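Local atomic coordinates of De novo designed switch protein caging a hemagglutinin binder (sCageHA267_1S) (Synthetic construct, PDB entry 7CBC), a protein that cages a hemagglutinin-binding element within a designed six-helix bundle and probably serves as the switch component of a modular biosensor. Residues 20-23 and 24-28; 137-140 and 141-145. All coordinates share one frame; numbering follows the deposited sequence.

Interaction 1. Residues 20-23 and 24-28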
loop_
_atom_site.group_PDB
_atom_site.type_symbol
_atom_site.label_atom_id
_atom_site.label_comp_id
_atom_site.label_asym_id
_atom_site.label_seq_id
_atom_site.Cartn_x
_atom_site.Cartn_y
_atom_site.Cartn_z
ATOM N N ILE A 20 7.404 1.623 -0.709
ATOM C CA ILE A 20 7.023 1.568 -2.119
ATOM C C ILE A 20 7.045 0.130 -2.625
ATOM O O ILE A 20 6.103 -0.336 -3.285
ATOM C CB ILE A 20 7.945 2.463 -2.960
ATOM C CG1 ILE A 20 7.702 3.934 -2.623
ATOM C CG2 ILE A 20 7.724 2.179 -4.454
ATOM C CD1 ILE A 20 8.733 4.837 -3.188
ATOM N N ARG A 21 8.134 -0.589 -2.348
ATOM C CA ARG A 21 8.235 -1.968 -2.821
ATOM C C ARG A 21 7.139 -2.847 -2.224
ATOM O O ARG A 21 6.580 -3.706 -2.912
ATOM C CB ARG A 21 9.608 -2.532 -2.485
ATOM C CG ARG A 21 10.677 -2.149 -3.483
ATOM C CD ARG A 21 12.051 -2.494 -2.939
ATOM N NE ARG A 21 13.107 -2.083 -3.859
ATOM C CZ ARG A 21 14.381 -1.934 -3.516
ATOM N NH1 ARG A 21 14.759 -2.161 -2.267
ATOM N NH2 ARG A 21 15.275 -1.555 -4.421
ATOM N N LEU A 22 6.850 -2.665 -0.936
ATOM C CA LEU A 22 5.794 -3.412 -0.271
ATOM C C LEU A 22 4.430 -3.110 -0.883
ATOM O O LEU A 22 3.620 -4.029 -1.111
ATOM C CB LEU A 22 5.813 -3.080 1.225
ATOM C CG LEU A 22 4.687 -3.613 2.107
ATOM C CD1 LEU A 22 4.600 -5.119 1.959
ATOM C CD2 LEU A 22 4.909 -3.217 3.565
ATOM N N ALA A 23 4.167 -1.831 -1.180
ATOM C CA ALA A 23 2.898 -1.455 -1.791
ATOM C C ALA A 23 2.761 -2.050 -3.184
ATOM O O ALA A 23 1.659 -2.440 -3.604
ATOM C CB ALA A 23 2.769 0.064 -1.853
ATOM N N GLU A 24 3.864 -2.109 -3.925
ATOM C CA GLU A 24 3.824 -2.769 -5.224
ATOM C C GLU A 24 3.488 -4.256 -5.085
ATOM O O GLU A 24 2.669 -4.794 -5.848
ATOM C CB GLU A 24 5.156 -2.547 -5.940
ATOM C CG GLU A 24 5.222 -1.173 -6.598
ATOM C CD GLU A 24 6.639 -0.690 -6.846
ATOM O OE1 GLU A 24 7.595 -1.407 -6.466
ATOM O OE2 GLU A 24 6.793 0.399 -7.437
ATOM N N ALA A 25 4.074 -4.923 -4.086
ATOM C CA ALA A 25 3.795 -6.339 -3.854
ATOM C C ALA A 25 2.338 -6.579 -3.453
ATOM O O ALA A 25 1.702 -7.527 -3.926
ATOM C CB ALA A 25 4.732 -6.874 -2.778
ATOM N N LEU A 26 1.811 -5.756 -2.540
ATOM C CA LEU A 26 0.420 -5.876 -2.123
ATOM C C LEU A 26 -0.528 -5.624 -3.284
ATOM O O LEU A 26 -1.561 -6.293 -3.411
ATOM C CB LEU A 26 0.130 -4.911 -0.984
ATOM C CG LEU A 26 0.832 -5.306 0.315
ATOM C CD1 LEU A 26 0.507 -4.315 1.424
ATOM C CD2 LEU A 26 0.422 -6.709 0.708
ATOM N N LEU A 27 -0.192 -4.662 -4.145
ATOM C CA LEU A 27 -0.955 -4.457 -5.368
ATOM C C LEU A 27 -0.917 -5.696 -6.258
ATOM O O LEU A 27 -1.950 -6.129 -6.779
ATOM C CB LEU A 27 -0.410 -3.246 -6.118
ATOM C CG LEU A 27 -1.224 -2.901 -7.355
ATOM C CD1 LEU A 27 -2.568 -2.356 -6.909
ATOM C CD2 LEU A 27 -0.485 -1.893 -8.211
ATOM N N GLU A 28 0.274 -6.267 -6.458
ATOM C CA GLU A 28 0.402 -7.480 -7.255
ATOM C C GLU A 28 -0.491 -8.588 -6.701
ATOM O O GLU A 28 -1.276 -9.190 -7.438
ATOM C CB GLU A 28 1.860 -7.933 -7.291
ATOM C CG GLU A 28 2.183 -8.969 -8.372
ATOM C CD GLU A 28 1.886 -10.418 -7.951
ATOM O OE1 GLU A 28 1.836 -10.701 -6.730
ATOM O OE2 GLU A 28 1.699 -11.274 -8.851
#

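Interaction 2. Residues 137-140 and 141-145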
loop_
_atom_site.group_PDB
_atom_site.type_symbol
_atom_site.label_atom_id
_atom_site.label_comp_id
_atom_site.label_asym_id
_atom_site.label_seq_id
_atom_site.Cartn_x
_atom_site.Cartn_y
_atom_site.Cartn_z
ATOM N N VAL A 137 -19.902 -16.977 -4.156
ATOM C CA VAL A 137 -20.038 -17.840 -5.327
ATOM C C VAL A 137 -20.543 -19.218 -4.911
ATOM O O VAL A 137 -21.488 -19.765 -5.501
ATOM C CB VAL A 137 -18.700 -17.934 -6.083
ATOM C CG1 VAL A 137 -18.699 -19.142 -7.010
ATOM C CG2 VAL A 137 -18.438 -16.655 -6.859
ATOM N N GLU A 138 -19.920 -19.782 -3.873
ATOM C CA GLU A 138 -20.277 -21.096 -3.349
ATOM C C GLU A 138 -21.767 -21.192 -3.027
ATOM O O GLU A 138 -22.430 -22.178 -3.378
ATOM C CB GLU A 138 -19.418 -21.350 -2.111
ATOM C CG GLU A 138 -19.432 -22.721 -1.495
ATOM C CD GLU A 138 -18.423 -22.795 -0.352
ATOM O OE1 GLU A 138 -18.545 -21.998 0.601
ATOM O OE2 GLU A 138 -17.495 -23.630 -0.405
ATOM N N LEU A 139 -22.315 -20.171 -2.371
ATOM C CA LEU A 139 -23.733 -20.179 -2.044
ATOM C C LEU A 139 -24.597 -19.850 -3.254
ATOM O O LEU A 139 -25.723 -20.349 -3.359
ATOM C CB LEU A 139 -24.006 -19.194 -0.915
ATOM C CG LEU A 139 -25.264 -19.418 -0.088
ATOM C CD1 LEU A 139 -25.003 -20.471 0.982
ATOM C CD2 LEU A 139 -25.704 -18.104 0.536
ATOM N N LEU A 140 -24.091 -19.040 -4.189
ATOM C CA LEU A 140 -24.909 -18.676 -5.342
ATOM C C LEU A 140 -25.127 -19.852 -6.288
ATOM O O LEU A 140 -26.178 -19.932 -6.937
ATOM C CB LEU A 140 -24.290 -17.490 -6.089
ATOM C CG LEU A 140 -24.594 -16.121 -5.453
ATOM C CD1 LEU A 140 -23.870 -14.983 -6.170
ATOM C CD2 LEU A 140 -26.087 -15.842 -5.382
ATOM N N VAL A 141 -24.170 -20.778 -6.383
ATOM C CA VAL A 141 -24.336 -21.866 -7.345
ATOM C C VAL A 141 -25.382 -22.879 -6.874
ATOM O O VAL A 141 -25.989 -23.576 -7.699
ATOM C CB VAL A 141 -22.985 -22.542 -7.641
ATOM C CG1 VAL A 141 -22.041 -21.563 -8.298
ATOM C CG2 VAL A 141 -22.381 -23.106 -6.375
ATOM N N LYS A 142 -25.611 -22.989 -5.558
ATOM C CA LYS A 142 -26.614 -23.913 -5.036
ATOM C C LYS A 142 -28.023 -23.332 -5.041
ATOM O O LYS A 142 -28.992 -24.094 -4.984
ATOM C CB LYS A 142 -26.281 -24.334 -3.598
ATOM C CG LYS A 142 -24.810 -24.499 -3.291
ATOM C CD LYS A 142 -24.609 -25.214 -1.953
ATOM C CE LYS A 142 -23.171 -25.055 -1.446
ATOM N NZ LYS A 142 -22.189 -24.946 -2.565
ATOM N N LEU A 143 -28.167 -22.014 -5.080
ATOM C CA LEU A 143 -29.474 -21.383 -4.982
ATOM C C LEU A 143 -30.028 -21.099 -6.371
ATOM O O LEU A 143 -29.277 -20.810 -7.306
ATOM C CB LEU A 143 -29.401 -20.083 -4.172
ATOM C CG LEU A 143 -28.837 -20.194 -2.756
ATOM C CD1 LEU A 143 -28.763 -18.819 -2.092
ATOM C CD2 LEU A 143 -29.631 -21.174 -1.904
ATOM N N TYR A 144 -31.348 -21.192 -6.497
ATOM C CA TYR A 144 -32.050 -20.868 -7.731
ATOM C C TYR A 144 -33.135 -19.824 -7.542
ATOM O O TYR A 144 -33.453 -19.109 -8.500
ATOM C CB TYR A 144 -32.682 -22.133 -8.338
ATOM C CG TYR A 144 -33.595 -22.862 -7.378
ATOM C CD1 TYR A 144 -33.092 -23.822 -6.503
ATOM C CD2 TYR A 144 -34.962 -22.589 -7.341
ATOM C CE1 TYR A 144 -33.929 -24.495 -5.622
ATOM C CE2 TYR A 144 -35.800 -23.249 -6.462
ATOM C CZ TYR A 144 -35.279 -24.200 -5.606
ATOM O OH TYR A 144 -36.122 -24.857 -4.736
ATOM N N ASP A 145 -33.700 -19.714 -6.338
ATOM C CA ASP A 145 -34.802 -18.789 -6.094
ATOM C C ASP A 145 -34.287 -17.352 -6.063
ATOM O O ASP A 145 -33.397 -17.034 -5.261
ATOM C CB ASP A 145 -35.503 -19.131 -4.786
ATOM C CG ASP A 145 -36.898 -18.541 -4.711
ATOM O OD1 ASP A 145 -37.137 -17.654 -3.874
ATOM O OD2 ASP A 145 -37.753 -18.958 -5.520
#

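Interaction 1. Residues 20-23 and 24-28
The carboxylate of Glu24 lies flat against Ile20, one turn earlier in the helix. One of its faces is covered by the Ile20 carbonyl oxygen, with O 3.6 Å from Glu24 CD. The Ile20 methyl CG2 sits over the same face, 3.6 Å from Glu24 OE2. Arg21 CA lies over that face too, at the OE1 side. The Glu24 chain turns back along the helix because CG is anti to its carbonyl carbon (chi1 -80°), and it runs on extended. Arg21 makes no salt bridge here: its NE stays 6.1 Å from Glu24 OE1. The backbone below is regular alpha-helix. Four i to i+4 hydrogen bonds run from Glu24, Ala25, Leu26 and Leu27 N back to the carbonyls of residues 20 to 23. On another side of the helix Leu22 and Leu26 cross at a slant, with Leu22 CD1 4.1 Å from Leu26 CG. This is ordinary side-chain packing in a designed helical bundle. Leu22 and Leu26 face helix 50-93, and Leu22 also reaches Leu116 and Ala119 of helix 99-142. Ile20 packs on Leu217 of helix 195-239, Leu27 on Leu221, and Ala23 on both.

Interaction 2. Residues 137-140 and 141-145
Lys142 folds back over Glu138 at the C-terminal end of helix 99-142, where one long helix of the six-helix bundle gives way to the turn before helix 146-190. Its CB stands 4.0 Å from Leu139 O. From there the chain swings towards the preceding turn, because CG is anti to the carbonyl carbon, with chi1 at -36°. CG lies 3.3 Å from Glu138 O. CD arches away to 4.0 Å from the same Glu138 O, and CE returns to 3.5 Å from it. A bend at chi4 (-31°) then brings NZ down to donate a hydrogen bond of 2.9 Å to Glu138 O. NZ approaches from above the carbonyl plane, 44° out of it. The Glu138 side chain runs alongside, but its carboxylate goes to Arg54 of helix 50-93 in a salt bridge.

Val141 N still makes the regular helical bond to Val137 O. The Val141 side chain is tightly placed: CG2 comes within 3.1 Å of Glu138 O. Val141 CG1 lies 4.3 Å from Val137 CG1, and the two residues share Ala44 of helix 3-46 as a neighbour. A glycine here would remove both methyls and would probably open a gap beside Val137, Ala44 and Ile53.

Beyond Val141 the backbone bonds weaken as the helix ends. Leu143 N makes weak bonds to both Leu139 O and Leu140 O. Leu139 and Leu143 pack beside helix 146-190, on Ala152 and Ile149 respectively. Asp145 is the N-cap of that helix. The Leu143 side chain turns back over the last turn, with CG 3.2 Å from Leu139 O.

In the fold
Interactions 1 and 2 belong to two helices of the same bundle, 3-46 and 99-142. Their centres are 34 Å apart, and their nearest atoms are about 19 Å apart, so they do not touch. Interaction 1 lies near the centre of the folded chain, with its centre about 6 Å from the chain centre. Interaction 2 lies at one end of the bundle, about 34 Å from that centre. The two helices meet at both levels, through Leu22 on Leu116 and Ala119, and through Val137 on Leu40, Val41 and Ala44. Helix 50-93 packs against both. The first contact is continuous mid-helix packing; the second is a helix end leading into a turn.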